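Uncharacterized protein (Magnetospirillum magneticum AMB-1, PDB 5MU5) is a Maf glycosyltransferase that is involved in the formation of bacterial flagella, probably by attaching sugars to flagellin. Local coordinates at residues 56-66 against 129-137; 145-154 against 178-186. All coordinates share one frame; numbering follows the deposited sequence.

Interactions 1 and 2 lie in the N-terminal Maf domain, their centres about 17 Å apart. Interaction 2 pairs strand 180-183, at one edge of a parallel four-stranded sheet, with its neighbour 146-150. Interaction 1 packs the start of helix 61-71 on the glycine-rich turn that follows strand 123-127 of the same sheet. They are joined by Glu151, just past the end of strand 146-150: Glu151 OE1 probably accepts hydrogen bonds from Leu129 N (2.8 Å) and Gly130 N (2.9 Å). Leu129 CB also packs on Ile149 CG2. A triethylene glycol, probably from the crystallisation liquor, lies beside Leu56. Triethylene glycol is also hydrogen-bonded to Asn153 OD1.

Interaction 1: 56-66 against 129-137; sequences LYGPGGRKRIE and LGLGYQLPI
Arg62 lies over one face of the Tyr133 ring. Its CG is anti to the backbone N (chi1 174°), and the chain runs extended from there to NE, across the ring. CB comes within 4.1 Å of Tyr133 CD2, and CG lies above Tyr133 CD2 and CG. CD stands 4.0 Å above the ring centroid, a CH-pi contact almost on the ring normal. NE reaches to 3.5 Å from Tyr133 CD1. CZ, NH1 and NH2 cover CE1 and CD1, with the guanidinium tilted 18° from the ring plane. In its own plane NE forms a salt bridge with Glu66 OE2 (3.0 Å), one helical turn on, which fixes how the guanidinium is turned. Tyr133 OH is held outside the contact by Leu47 O.

Residues 129-137 form the glycine-rich turn after strand 123-127, type II' from Leu129 to Gly132, and the start of helix 134-142. The turn lies at the C-terminal end of that strand in the four-stranded parallel sheet, strand order 3-2-1-4, a Rossmann-like arrangement. Tyr57 closes on it. Leu131 N donates to Tyr57 OH (2.8 Å) at the ring edge. Tyr133 CD2 sits over one face of the Tyr57 ring, with the two ring planes at 59°. Gly130 CA is 3.5 Å from Tyr57 OH, and a side chain on this glycine would clash with the hydroxyl. Leu129 O accepts from Gln134 NE2 and Gly132 N on opposite faces of its plane. Further along, Ile137 CD1 rests on Glu66 CB at 3.8 Å.

Interaction 2: 145-154 against 178-186; sequences AGIHIVEPNF and LRLNIIIEE
Asn181 lies alongside His148, the two side chains pointing the same way, with amide and ring planes 17° apart. Asn181 ND2 donates to His148 ND1 (2.9 Å), almost in the ring plane, which is consistent with an unprotonated ND1 if the amide is oriented as modelled. His148 NE2 is paired with His123 ND1 on the next strand.

Arg179 starts the pairing. Its chain bends at chi3 (52°), which turns NE back to Ala145 O (2.8 Å), in the carbonyl plane. NH2 adds a weak bond to the same oxygen, and a water accepts from NH2. A leucine in its place would remove these donors and would probably cost Ala145 O its bond from NE, and with it a side-chain tie between the segments.

Strands 146-150 and 180-183 run parallel, only 8° apart, in a Rossmann-like sheet. Helices 154-160 and 166-171 lie in the connection between them, the latter against Ile147, Ile149, Leu180 and Ile182. Five backbone bonds join the strands, from Ile147 N to Arg179 O through to Glu151 N to Ile183 O. On the face of Ile147 and Ile149, Leu180 CD1 touches Ile147 CB at 3.8 Å. Val150 CG2 meets Ile183 CD1 on the other. Past the strands, Ile184 CG2 is 4.0 Å from Phe154 CD1, at the ring edge.

The His148–Asn181 bond depends on direction and would probably be lost if ND1 were protonated.

Interaction 1: 56-66 against 129-137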
ATOM      1  N   LEU A  56     -29.812  11.233  23.565  1.00 61.48           N
ATOM      2  CA  LEU A  56     -28.931  10.238  22.974  1.00 57.21           C
ATOM      3  C   LEU A  56     -29.328   8.850  23.449  1.00 54.95           C
ATOM      4  O   LEU A  56     -29.599   7.983  22.643  1.00 54.07           O
ATOM      5  CB  LEU A  56     -27.460  10.533  23.310  1.00 56.00           C
ATOM      6  CG  LEU A  56     -26.429   9.459  22.919  1.00 54.34           C
ATOM      7  CD1 LEU A  56     -26.516   9.124  21.446  1.00 52.12           C
ATOM      8  CD2 LEU A  56     -25.019   9.931  23.246  1.00 55.59           C
ATOM      9  N   TYR A  57     -29.391   8.660  24.761  1.00 55.48           N
ATOM     10  CA  TYR A  57     -29.719   7.364  25.324  1.00 55.70           C
ATOM     11  C   TYR A  57     -31.208   7.181  25.617  1.00 60.55           C
ATOM     12  O   TYR A  57     -31.773   6.137  25.329  1.00 61.15           O
ATOM     13  CB  TYR A  57     -28.865   7.125  26.571  1.00 55.72           C
ATOM     14  CG  TYR A  57     -27.400   7.019  26.214  1.00 53.81           C
ATOM     15  CD1 TYR A  57     -26.897   5.861  25.622  1.00 50.58           C
ATOM     16  CD2 TYR A  57     -26.525   8.080  26.434  1.00 52.80           C
ATOM     17  CE1 TYR A  57     -25.572   5.758  25.261  1.00 48.80           C
ATOM     18  CE2 TYR A  57     -25.189   7.981  26.092  1.00 51.11           C
ATOM     19  CZ  TYR A  57     -24.721   6.818  25.498  1.00 49.31           C
ATOM     20  OH  TYR A  57     -23.410   6.714  25.146  1.00 48.15           O
ATOM     21  N   GLY A  58     -31.852   8.193  26.183  1.00 66.00           N
ATOM     22  CA  GLY A  58     -33.261   8.066  26.568  1.00 69.09           C
ATOM     23  C   GLY A  58     -33.375   7.129  27.759  1.00 69.87           C
ATOM     24  O   GLY A  58     -32.355   6.639  28.256  1.00 66.19           O
ATOM     25  N   PRO A  59     -34.612   6.848  28.217  1.00 73.32           N
ATOM     26  CA  PRO A  59     -34.735   5.989  29.402  1.00 74.22           C
ATOM     27  C   PRO A  59     -34.307   4.552  29.102  1.00 72.06           C
ATOM     28  O   PRO A  59     -34.707   3.982  28.086  1.00 68.36           O
ATOM     29  CB  PRO A  59     -36.227   6.066  29.742  1.00 76.53           C
ATOM     30  CG  PRO A  59     -36.889   6.320  28.430  1.00 76.52           C
ATOM     31  CD  PRO A  59     -35.933   7.198  27.653  1.00 75.30           C
ATOM     32  N   GLY A  60     -33.471   3.992  29.971  1.00 71.64           N
ATOM     33  CA  GLY A  60     -32.922   2.651  29.770  1.00 71.10           C
ATOM     34  C   GLY A  60     -31.905   2.523  28.633  1.00 65.02           C
ATOM     35  O   GLY A  60     -31.552   1.418  28.254  1.00 63.80           O
ATOM     36  N   GLY A  61     -31.435   3.639  28.082  1.00 61.39           N
ATOM     37  CA  GLY A  61     -30.463   3.601  26.991  1.00 60.55           C
ATOM     38  C   GLY A  61     -29.091   3.131  27.447  1.00 58.46           C
ATOM     39  O   GLY A  61     -28.414   2.377  26.748  1.00 58.49           O
ATOM     40  N   ARG A  62     -28.682   3.589  28.625  1.00 58.29           N
ATOM     41  CA  ARG A  62     -27.427   3.181  29.214  1.00 58.24           C
ATOM     42  C   ARG A  62     -27.415   1.675  29.411  1.00 58.98           C
ATOM     43  O   ARG A  62     -26.500   0.990  28.965  1.00 59.03           O
ATOM     44  CB  ARG A  62     -27.198   3.873  30.556  1.00 58.23           C
ATOM     45  CG  ARG A  62     -25.966   3.359  31.272  1.00 58.69           C
ATOM     46  CD  ARG A  62     -25.703   4.077  32.574  1.00 61.84           C
ATOM     47  NE  ARG A  62     -24.380   3.739  33.069  1.00 61.63           N
ATOM     48  CZ  ARG A  62     -23.762   4.361  34.060  1.00 66.46           C
ATOM     49  NH1 ARG A  62     -24.344   5.374  34.702  1.00 70.12           N
ATOM     50  NH2 ARG A  62     -22.548   3.962  34.414  1.00 67.42           N
ATOM     51  N   LYS A  63     -28.431   1.163  30.087  1.00 59.84           N
ATOM     52  CA  LYS A  63     -28.539  -0.267  30.324  1.00 61.78           C
ATOM     53  C   LYS A  63     -28.510  -1.062  29.021  1.00 57.17           C
ATOM     54  O   LYS A  63     -27.900  -2.109  28.967  1.00 55.92           O
ATOM     55  CB  LYS A  63     -29.830  -0.568  31.080  1.00 67.67           C
ATOM     56  CG  LYS A  63     -30.043  -2.035  31.406  1.00 72.96           C
ATOM     57  CD  LYS A  63     -31.366  -2.192  32.128  1.00 82.15           C
ATOM     58  CE  LYS A  63     -31.650  -3.635  32.495  1.00 85.07           C
ATOM     59  NZ  LYS A  63     -32.925  -3.710  33.256  1.00 90.54           N
ATOM     60  N   ARG A  64     -29.176  -0.565  27.984  1.00 56.13           N
ATOM     61  CA  ARG A  64     -29.223  -1.247  26.696  1.00 58.29           C
ATOM     62  C   ARG A  64     -27.825  -1.353  26.069  1.00 55.94           C
ATOM     63  O   ARG A  64     -27.395  -2.436  25.669  1.00 51.04           O
ATOM     64  CB  ARG A  64     -30.192  -0.527  25.746  1.00 65.03           C
ATOM     65  CG  ARG A  64     -30.290  -1.120  24.338  1.00 71.12           C
ATOM     66  CD  ARG A  64     -31.417  -0.507  23.497  1.00 76.39           C
ATOM     67  NE  ARG A  64     -31.927  -1.476  22.507  1.00 81.86           N
ATOM     68  CZ  ARG A  64     -33.134  -2.070  22.519  1.00 84.32           C
ATOM     69  NH1 ARG A  64     -34.054  -1.787  23.444  1.00 87.86           N
ATOM     70  NH2 ARG A  64     -33.445  -2.947  21.567  1.00 82.42           N
ATOM     71  N   ILE A  65     -27.111  -0.231  26.021  1.00 53.68           N
ATOM     72  CA  ILE A  65     -25.790  -0.199  25.413  1.00 51.53           C
ATOM     73  C   ILE A  65     -24.799  -1.054  26.214  1.00 50.02           C
ATOM     74  O   ILE A  65     -23.956  -1.754  25.632  1.00 44.43           O
ATOM     75  CB  ILE A  65     -25.271   1.260  25.202  1.00 53.14           C
ATOM     76  CG1 ILE A  65     -24.159   1.290  24.168  1.00 53.80           C
ATOM     77  CG2 ILE A  65     -24.734   1.902  26.472  1.00 54.36           C
ATOM     78  CD1 ILE A  65     -24.594   0.788  22.804  1.00 52.39           C
ATOM     79  N   GLU A  66     -24.919  -1.020  27.539  1.00 50.31           N
ATOM     80  CA  GLU A  66     -24.033  -1.803  28.393  1.00 51.79           C
ATOM     81  C   GLU A  66     -24.290  -3.291  28.249  1.00 52.34           C
ATOM     82  O   GLU A  66     -23.349  -4.082  28.290  1.00 52.63           O
ATOM     83  CB  GLU A  66     -24.137  -1.363  29.857  1.00 54.71           C
ATOM     84  CG  GLU A  66     -23.417  -0.040  30.146  1.00 57.34           C
ATOM     85  CD  GLU A  66     -23.504   0.396  31.607  1.00 59.68           C
ATOM     86  OE1 GLU A  66     -24.243  -0.232  32.390  1.00 67.87           O
ATOM     87  OE2 GLU A  66     -22.833   1.375  31.978  1.00 62.60           O
ATOM     88  N   LEU A 129     -18.950   7.027  20.115  1.00 42.47           N
ATOM     89  CA  LEU A 129     -18.536   7.036  21.505  1.00 42.67           C
ATOM     90  C   LEU A 129     -19.767   7.267  22.360  1.00 43.59           C
ATOM     91  O   LEU A 129     -20.009   6.539  23.317  1.00 41.47           O
ATOM     92  CB  LEU A 129     -17.512   8.144  21.757  1.00 42.19           C
ATOM     93  CG  LEU A 129     -17.055   8.371  23.201  1.00 42.17           C
ATOM     94  CD1 LEU A 129     -16.239   7.199  23.698  1.00 40.92           C
ATOM     95  CD2 LEU A 129     -16.237   9.635  23.278  1.00 43.75           C
ATOM     96  N   GLY A 130     -20.551   8.282  22.005  1.00 43.54           N
ATOM     97  CA  GLY A 130     -21.648   8.681  22.848  1.00 45.76           C
ATOM     98  C   GLY A 130     -20.997   9.176  24.123  1.00 45.34           C
ATOM     99  O   GLY A 130     -19.991   9.885  24.051  1.00 43.97           O
ATOM    100  N   LEU A 131     -21.540   8.765  25.272  1.00 42.51           N
ATOM    101  CA  LEU A 131     -20.946   9.091  26.554  1.00 41.80           C
ATOM    102  C   LEU A 131     -19.975   8.029  27.028  1.00 41.19           C
ATOM    103  O   LEU A 131     -19.441   8.126  28.120  1.00 42.12           O
ATOM    104  CB  LEU A 131     -22.025   9.374  27.602  1.00 43.82           C
ATOM    105  CG  LEU A 131     -22.788  10.683  27.331  1.00 43.47           C
ATOM    106  CD1 LEU A 131     -23.863  10.921  28.380  1.00 46.26           C
ATOM    107  CD2 LEU A 131     -21.850  11.881  27.284  1.00 43.80           C
ATOM    108  N   GLY A 132     -19.729   7.022  26.201  1.00 41.48           N
ATOM    109  CA  GLY A 132     -18.697   6.038  26.498  1.00 40.93           C
ATOM    110  C   GLY A 132     -19.010   5.003  27.546  1.00 43.11           C
ATOM    111  O   GLY A 132     -18.108   4.337  28.039  1.00 43.86           O
ATOM    112  N   TYR A 133     -20.283   4.845  27.888  1.00 45.84           N
ATOM    113  CA  TYR A 133     -20.698   3.811  28.841  1.00 47.44           C
ATOM    114  C   TYR A 133     -20.222   2.390  28.429  1.00 49.49           C
ATOM    115  O   TYR A 133     -19.930   1.558  29.278  1.00 55.38           O
ATOM    116  CB  TYR A 133     -22.221   3.821  28.996  1.00 47.74           C
ATOM    117  CG  TYR A 133     -22.791   5.079  29.627  1.00 48.39           C
ATOM    118  CD1 TYR A 133     -22.297   5.547  30.841  1.00 50.25           C
ATOM    119  CD2 TYR A 133     -23.843   5.772  29.035  1.00 47.91           C
ATOM    120  CE1 TYR A 133     -22.815   6.678  31.442  1.00 52.39           C
ATOM    121  CE2 TYR A 133     -24.377   6.903  29.629  1.00 51.12           C
ATOM    122  CZ  TYR A 133     -23.850   7.355  30.837  1.00 53.15           C
ATOM    123  OH  TYR A 133     -24.345   8.476  31.463  1.00 56.46           O
ATOM    124  N   GLN A 134     -20.127   2.119  27.133  1.00 47.55           N
ATOM    125  CA  GLN A 134     -19.648   0.815  26.660  1.00 47.18           C
ATOM    126  C   GLN A 134     -18.174   0.532  26.945  1.00 47.27           C
ATOM    127  O   GLN A 134     -17.805  -0.619  27.159  1.00 48.57           O
ATOM    128  CB  GLN A 134     -19.921   0.630  25.145  1.00 47.55           C
ATOM    129  CG  GLN A 134     -19.168   1.561  24.182  1.00 47.69           C
ATOM    130  CD  GLN A 134     -19.764   2.967  24.073  1.00 47.90           C
ATOM    131  OE1 GLN A 134     -20.737   3.290  24.741  1.00 50.77           O
ATOM    132  NE2 GLN A 134     -19.174   3.799  23.233  1.00 50.20           N
ATOM    133  N   LEU A 135     -17.341   1.571  26.977  1.00 48.75           N
ATOM    134  CA  LEU A 135     -15.865   1.407  27.068  1.00 48.81           C
ATOM    135  C   LEU A 135     -15.301   0.560  28.196  1.00 48.17           C
ATOM    136  O   LEU A 135     -14.540  -0.355  27.937  1.00 50.87           O
ATOM    137  CB  LEU A 135     -15.144   2.761  27.063  1.00 48.80           C
ATOM    138  CG  LEU A 135     -15.065   3.475  25.726  1.00 48.50           C
ATOM    139  CD1 LEU A 135     -14.330   4.793  25.917  1.00 51.52           C
ATOM    140  CD2 LEU A 135     -14.371   2.633  24.668  1.00 48.93           C
ATOM    141  N   PRO A 136     -15.639   0.873  29.450  1.00 49.71           N
ATOM    142  CA  PRO A 136     -15.115   0.028  30.511  1.00 48.43           C
ATOM    143  C   PRO A 136     -15.301  -1.448  30.209  1.00 47.80           C
ATOM    144  O   PRO A 136     -14.364  -2.217  30.333  1.00 50.06           O
ATOM    145  CB  PRO A 136     -15.964   0.415  31.725  1.00 49.19           C
ATOM    146  CG  PRO A 136     -16.473   1.785  31.447  1.00 48.43           C
ATOM    147  CD  PRO A 136     -16.492   1.967  29.960  1.00 49.66           C
ATOM    148  N   ILE A 137     -16.502  -1.829  29.791  1.00 48.97           N
ATOM    149  CA  ILE A 137     -16.833  -3.238  29.533  1.00 49.79           C
ATOM    150  C   ILE A 137     -16.032  -3.845  28.372  1.00 46.34           C
ATOM    151  O   ILE A 137     -15.475  -4.924  28.509  1.00 46.47           O
ATOM    152  CB  ILE A 137     -18.348  -3.422  29.269  1.00 52.30           C
ATOM    153  CG1 ILE A 137     -19.153  -3.014  30.508  1.00 53.70           C
ATOM    154  CG2 ILE A 137     -18.662  -4.876  28.903  1.00 53.25           C
ATOM    155  CD1 ILE A 137     -20.635  -2.797  30.260  1.00 55.32           C
TER

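Interaction 2: 145-154 against 178-186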
ATOM      1  N   ALA A 145      -4.752  -3.499  22.374  1.00 36.56           N
ATOM      2  CA  ALA A 145      -3.534  -2.719  22.373  1.00 35.33           C
ATOM      3  C   ALA A 145      -3.736  -1.459  21.526  1.00 34.38           C
ATOM      4  O   ALA A 145      -3.055  -0.482  21.739  1.00 35.14           O
ATOM      5  CB  ALA A 145      -2.405  -3.545  21.795  1.00 35.79           C
ATOM      6  N   GLY A 146      -4.632  -1.529  20.539  1.00 33.67           N
ATOM      7  CA  GLY A 146      -4.950  -0.428  19.629  1.00 33.60           C
ATOM      8  C   GLY A 146      -6.431  -0.110  19.761  1.00 35.41           C
ATOM      9  O   GLY A 146      -7.277  -0.999  19.656  1.00 33.45           O
ATOM     10  N   ILE A 147      -6.745   1.152  20.054  1.00 36.45           N
ATOM     11  CA  ILE A 147      -8.117   1.567  20.322  1.00 35.64           C
ATOM     12  C   ILE A 147      -8.399   2.745  19.426  1.00 36.75           C
ATOM     13  O   ILE A 147      -7.696   3.762  19.451  1.00 36.70           O
ATOM     14  CB  ILE A 147      -8.304   1.961  21.794  1.00 37.28           C
ATOM     15  CG1 ILE A 147      -7.931   0.776  22.696  1.00 36.38           C
ATOM     16  CG2 ILE A 147      -9.746   2.407  22.046  1.00 37.63           C
ATOM     17  CD1 ILE A 147      -7.961   1.110  24.174  1.00 37.71           C
ATOM     18  N   HIS A 148      -9.446   2.595  18.630  1.00 37.79           N
ATOM     19  CA  HIS A 148      -9.778   3.547  17.593  1.00 36.45           C
ATOM     20  C   HIS A 148     -11.241   3.919  17.741  1.00 36.03           C
ATOM     21  O   HIS A 148     -12.146   3.088  17.627  1.00 34.78           O
ATOM     22  CB  HIS A 148      -9.502   2.903  16.247  1.00 35.41           C
ATOM     23  CG  HIS A 148      -8.196   2.185  16.203  1.00 35.55           C
ATOM     24  ND1 HIS A 148      -6.995   2.852  16.147  1.00 37.79           N
ATOM     25  CD2 HIS A 148      -7.892   0.867  16.239  1.00 35.02           C
ATOM     26  CE1 HIS A 148      -6.006   1.979  16.136  1.00 35.76           C
ATOM     27  NE2 HIS A 148      -6.526   0.768  16.208  1.00 33.97           N
ATOM     28  N   ILE A 149     -11.470   5.187  17.990  1.00 35.96           N
ATOM     29  CA  ILE A 149     -12.798   5.641  18.267  1.00 36.56           C
ATOM     30  C   ILE A 149     -13.174   6.653  17.217  1.00 36.08           C
ATOM     31  O   ILE A 149     -12.472   7.615  16.988  1.00 36.38           O
ATOM     32  CB  ILE A 149     -12.853   6.262  19.665  1.00 38.29           C
ATOM     33  CG1 ILE A 149     -12.430   5.209  20.699  1.00 38.79           C
ATOM     34  CG2 ILE A 149     -14.248   6.804  19.943  1.00 38.96           C
ATOM     35  CD1 ILE A 149     -12.219   5.747  22.100  1.00 41.28           C
ATOM     36  N   VAL A 150     -14.300   6.406  16.570  1.00 37.06           N
ATOM     37  CA  VAL A 150     -14.814   7.312  15.596  1.00 36.52           C
ATOM     38  C   VAL A 150     -15.975   7.985  16.275  1.00 35.94           C
ATOM     39  O   VAL A 150     -16.845   7.309  16.792  1.00 36.34           O
ATOM     40  CB  VAL A 150     -15.318   6.555  14.365  1.00 36.82           C
ATOM     41  CG1 VAL A 150     -15.920   7.515  13.355  1.00 37.72           C
ATOM     42  CG2 VAL A 150     -14.184   5.758  13.762  1.00 37.46           C
ATOM     43  N   GLU A 151     -15.977   9.312  16.311  1.00 37.04           N
ATOM     44  CA  GLU A 151     -17.102  10.026  16.904  1.00 38.37           C
ATOM     45  C   GLU A 151     -17.368  11.245  16.073  1.00 40.63           C
ATOM     46  O   GLU A 151     -16.632  12.225  16.172  1.00 43.86           O
ATOM     47  CB  GLU A 151     -16.816  10.405  18.341  1.00 41.02           C
ATOM     48  CG  GLU A 151     -17.934  11.215  18.985  1.00 42.67           C
ATOM     49  CD  GLU A 151     -19.304  10.587  18.786  1.00 41.12           C
ATOM     50  OE1 GLU A 151     -19.692   9.705  19.578  1.00 40.64           O
ATOM     51  OE2 GLU A 151     -20.009  11.005  17.853  1.00 40.42           O
ATOM     52  N   PRO A 152     -18.401  11.181  15.212  1.00 42.13           N
ATOM     53  CA  PRO A 152     -18.753  12.295  14.326  1.00 42.80           C
ATOM     54  C   PRO A 152     -19.184  13.570  15.045  1.00 41.26           C
ATOM     55  O   PRO A 152     -19.088  14.657  14.489  1.00 39.80           O
ATOM     56  CB  PRO A 152     -19.955  11.752  13.556  1.00 44.15           C
ATOM     57  CG  PRO A 152     -19.790  10.277  13.603  1.00 44.64           C
ATOM     58  CD  PRO A 152     -19.246  10.002  14.957  1.00 41.84           C
ATOM     59  N   ASN A 153     -19.708  13.417  16.253  1.00 41.20           N
ATOM     60  CA  ASN A 153     -20.227  14.557  16.996  1.00 42.92           C
ATOM     61  C   ASN A 153     -19.270  14.892  18.133  1.00 40.46           C
ATOM     62  O   ASN A 153     -19.176  14.160  19.112  1.00 38.10           O
ATOM     63  CB  ASN A 153     -21.630  14.242  17.500  1.00 43.55           C
ATOM     64  CG  ASN A 153     -22.339  15.468  18.058  1.00 48.20           C
ATOM     65  OD1 ASN A 153     -21.710  16.412  18.515  1.00 49.37           O
ATOM     66  ND2 ASN A 153     -23.657  15.444  18.032  1.00 50.24           N
ATOM     67  N   PHE A 154     -18.545  15.992  17.966  1.00 41.43           N
ATOM     68  CA  PHE A 154     -17.557  16.412  18.939  1.00 42.45           C
ATOM     69  C   PHE A 154     -18.161  16.701  20.303  1.00 42.14           C
ATOM     70  O   PHE A 154     -17.478  16.578  21.314  1.00 43.11           O
ATOM     71  CB  PHE A 154     -16.797  17.634  18.448  1.00 44.03           C
ATOM     72  CG  PHE A 154     -15.578  17.948  19.275  1.00 46.24           C
ATOM     73  CD1 PHE A 154     -14.419  17.219  19.108  1.00 44.54           C
ATOM     74  CD2 PHE A 154     -15.598  18.962  20.231  1.00 46.98           C
ATOM     75  CE1 PHE A 154     -13.297  17.505  19.861  1.00 45.73           C
ATOM     76  CE2 PHE A 154     -14.482  19.240  20.992  1.00 46.40           C
ATOM     77  CZ  PHE A 154     -13.329  18.506  20.809  1.00 45.52           C
ATOM     78  N   LEU A 178       0.225   6.096  18.357  1.00 43.89           N
ATOM     79  CA  LEU A 178      -0.595   5.391  17.390  1.00 42.73           C
ATOM     80  C   LEU A 178      -1.465   4.300  17.997  1.00 40.02           C
ATOM     81  O   LEU A 178      -2.251   3.701  17.290  1.00 44.94           O
ATOM     82  CB  LEU A 178       0.291   4.803  16.276  1.00 45.23           C
ATOM     83  CG  LEU A 178       1.104   5.901  15.566  1.00 48.54           C
ATOM     84  CD1 LEU A 178       2.272   5.364  14.730  1.00 50.25           C
ATOM     85  CD2 LEU A 178       0.157   6.779  14.750  1.00 46.74           C
ATOM     86  N   ARG A 179      -1.339   4.026  19.287  1.00 38.43           N
ATOM     87  CA  ARG A 179      -2.218   3.033  19.941  1.00 37.35           C
ATOM     88  C   ARG A 179      -3.627   3.537  20.307  1.00 36.53           C
ATOM     89  O   ARG A 179      -4.505   2.722  20.601  1.00 37.91           O
ATOM     90  CB  ARG A 179      -1.547   2.458  21.179  1.00 37.11           C
ATOM     91  CG  ARG A 179      -0.371   1.563  20.845  1.00 37.83           C
ATOM     92  CD  ARG A 179       0.277   1.056  22.112  1.00 37.94           C
ATOM     93  NE  ARG A 179      -0.755   0.482  22.942  1.00 38.78           N
ATOM     94  CZ  ARG A 179      -0.585   0.041  24.170  1.00 39.17           C
ATOM     95  NH1 ARG A 179       0.593   0.066  24.747  1.00 41.90           N
ATOM     96  NH2 ARG A 179      -1.622  -0.440  24.816  1.00 39.98           N
ATOM     97  N   LEU A 180      -3.841   4.853  20.324  1.00 35.67           N
ATOM     98  CA  LEU A 180      -5.166   5.411  20.569  1.00 36.32           C
ATOM     99  C   LEU A 180      -5.416   6.489  19.553  1.00 38.11           C
ATOM    100  O   LEU A 180      -4.648   7.439  19.450  1.00 40.08           O
ATOM    101  CB  LEU A 180      -5.285   6.026  21.948  1.00 38.37           C
ATOM    102  CG  LEU A 180      -6.634   6.666  22.274  1.00 41.16           C
ATOM    103  CD1 LEU A 180      -7.701   5.625  22.482  1.00 42.05           C
ATOM    104  CD2 LEU A 180      -6.506   7.515  23.535  1.00 45.90           C
ATOM    105  N   ASN A 181      -6.497   6.338  18.810  1.00 36.38           N
ATOM    106  CA  ASN A 181      -6.885   7.289  17.784  1.00 36.73           C
ATOM    107  C   ASN A 181      -8.319   7.702  18.030  1.00 36.15           C
ATOM    108  O   ASN A 181      -9.162   6.858  18.312  1.00 35.94           O
ATOM    109  CB  ASN A 181      -6.793   6.629  16.410  1.00 36.75           C
ATOM    110  CG  ASN A 181      -5.377   6.289  16.035  1.00 38.44           C
ATOM    111  OD1 ASN A 181      -4.614   7.156  15.642  1.00 42.79           O
ATOM    112  ND2 ASN A 181      -5.007   5.031  16.178  1.00 38.83           N
ATOM    113  N   ILE A 182      -8.584   9.000  17.971  1.00 37.46           N
ATOM    114  CA  ILE A 182      -9.941   9.503  18.063  1.00 36.79           C
ATOM    115  C   ILE A 182     -10.184  10.238  16.770  1.00 35.95           C
ATOM    116  O   ILE A 182      -9.483  11.165  16.449  1.00 38.13           O
ATOM    117  CB  ILE A 182     -10.121  10.419  19.259  1.00 41.56           C
ATOM    118  CG1 ILE A 182      -9.868   9.603  20.540  1.00 43.24           C
ATOM    119  CG2 ILE A 182     -11.524  11.022  19.250  1.00 40.69           C
ATOM    120  CD1 ILE A 182      -9.897  10.425  21.804  1.00 47.20           C
ATOM    121  N   ILE A 183     -11.185   9.795  16.026  1.00 35.25           N
ATOM    122  CA  ILE A 183     -11.446  10.295  14.703  1.00 36.04           C
ATOM    123  C   ILE A 183     -12.746  11.056  14.749  1.00 36.00           C
ATOM    124  O   ILE A 183     -13.792  10.479  14.977  1.00 38.12           O
ATOM    125  CB  ILE A 183     -11.532   9.092  13.746  1.00 37.08           C
ATOM    126  CG1 ILE A 183     -10.168   8.387  13.675  1.00 36.40           C
ATOM    127  CG2 ILE A 183     -12.016   9.514  12.371  1.00 36.86           C
ATOM    128  CD1 ILE A 183     -10.239   6.944  13.193  1.00 38.52           C
ATOM    129  N   ILE A 184     -12.659  12.365  14.566  1.00 39.53           N
ATOM    130  CA  ILE A 184     -13.810  13.248  14.576  1.00 39.74           C
ATOM    131  C   ILE A 184     -14.101  13.636  13.135  1.00 42.54           C
ATOM    132  O   ILE A 184     -13.545  14.605  12.618  1.00 42.71           O
ATOM    133  CB  ILE A 184     -13.519  14.532  15.399  1.00 38.90           C
ATOM    134  CG1 ILE A 184     -12.928  14.195  16.770  1.00 38.00           C
ATOM    135  CG2 ILE A 184     -14.798  15.347  15.569  1.00 38.70           C
ATOM    136  CD1 ILE A 184     -13.816  13.332  17.637  1.00 38.76           C
ATOM    137  N   GLU A 185     -14.956  12.866  12.478  1.00 44.93           N
ATOM    138  CA  GLU A 185     -15.269  13.090  11.068  1.00 45.00           C
ATOM    139  C   GLU A 185     -16.726  12.763  10.841  1.00 42.64           C
ATOM    140  O   GLU A 185     -17.265  11.861  11.476  1.00 40.81           O
ATOM    141  CB  GLU A 185     -14.389  12.198  10.160  1.00 47.50           C
ATOM    142  CG  GLU A 185     -12.886  12.461  10.243  1.00 52.25           C
ATOM    143  CD  GLU A 185     -12.484  13.864   9.761  1.00 55.51           C
ATOM    144  OE1 GLU A 185     -13.211  14.427   8.927  1.00 57.04           O
ATOM    145  OE2 GLU A 185     -11.448  14.413  10.223  1.00 60.72           O
ATOM    146  N   GLU A 186     -17.341  13.476   9.915  1.00 43.65           N
ATOM    147  CA  GLU A 186     -18.754  13.300   9.572  1.00 50.65           C
ATOM    148  C   GLU A 186     -18.975  12.702   8.189  1.00 47.68           C
ATOM    149  O   GLU A 186     -20.086  12.367   7.848  1.00 52.49           O
ATOM    150  CB  GLU A 186     -19.453  14.662   9.594  1.00 54.99           C
ATOM    151  CG  GLU A 186     -19.414  15.331  10.958  1.00 64.18           C
ATOM    152  CD  GLU A 186     -19.862  16.787  10.920  1.00 72.80           C
ATOM    153  OE1 GLU A 186     -20.770  17.128  10.130  1.00 75.22           O
ATOM    154  OE2 GLU A 186     -19.306  17.595  11.699  1.00 77.54           O
TER
HETATM  155  O   HOH W   1      -4.220  -0.143  24.587  1.00 39.12           O
HETATM  156  O   HOH W   2      -4.637   2.027  23.133  1.00 41.14           O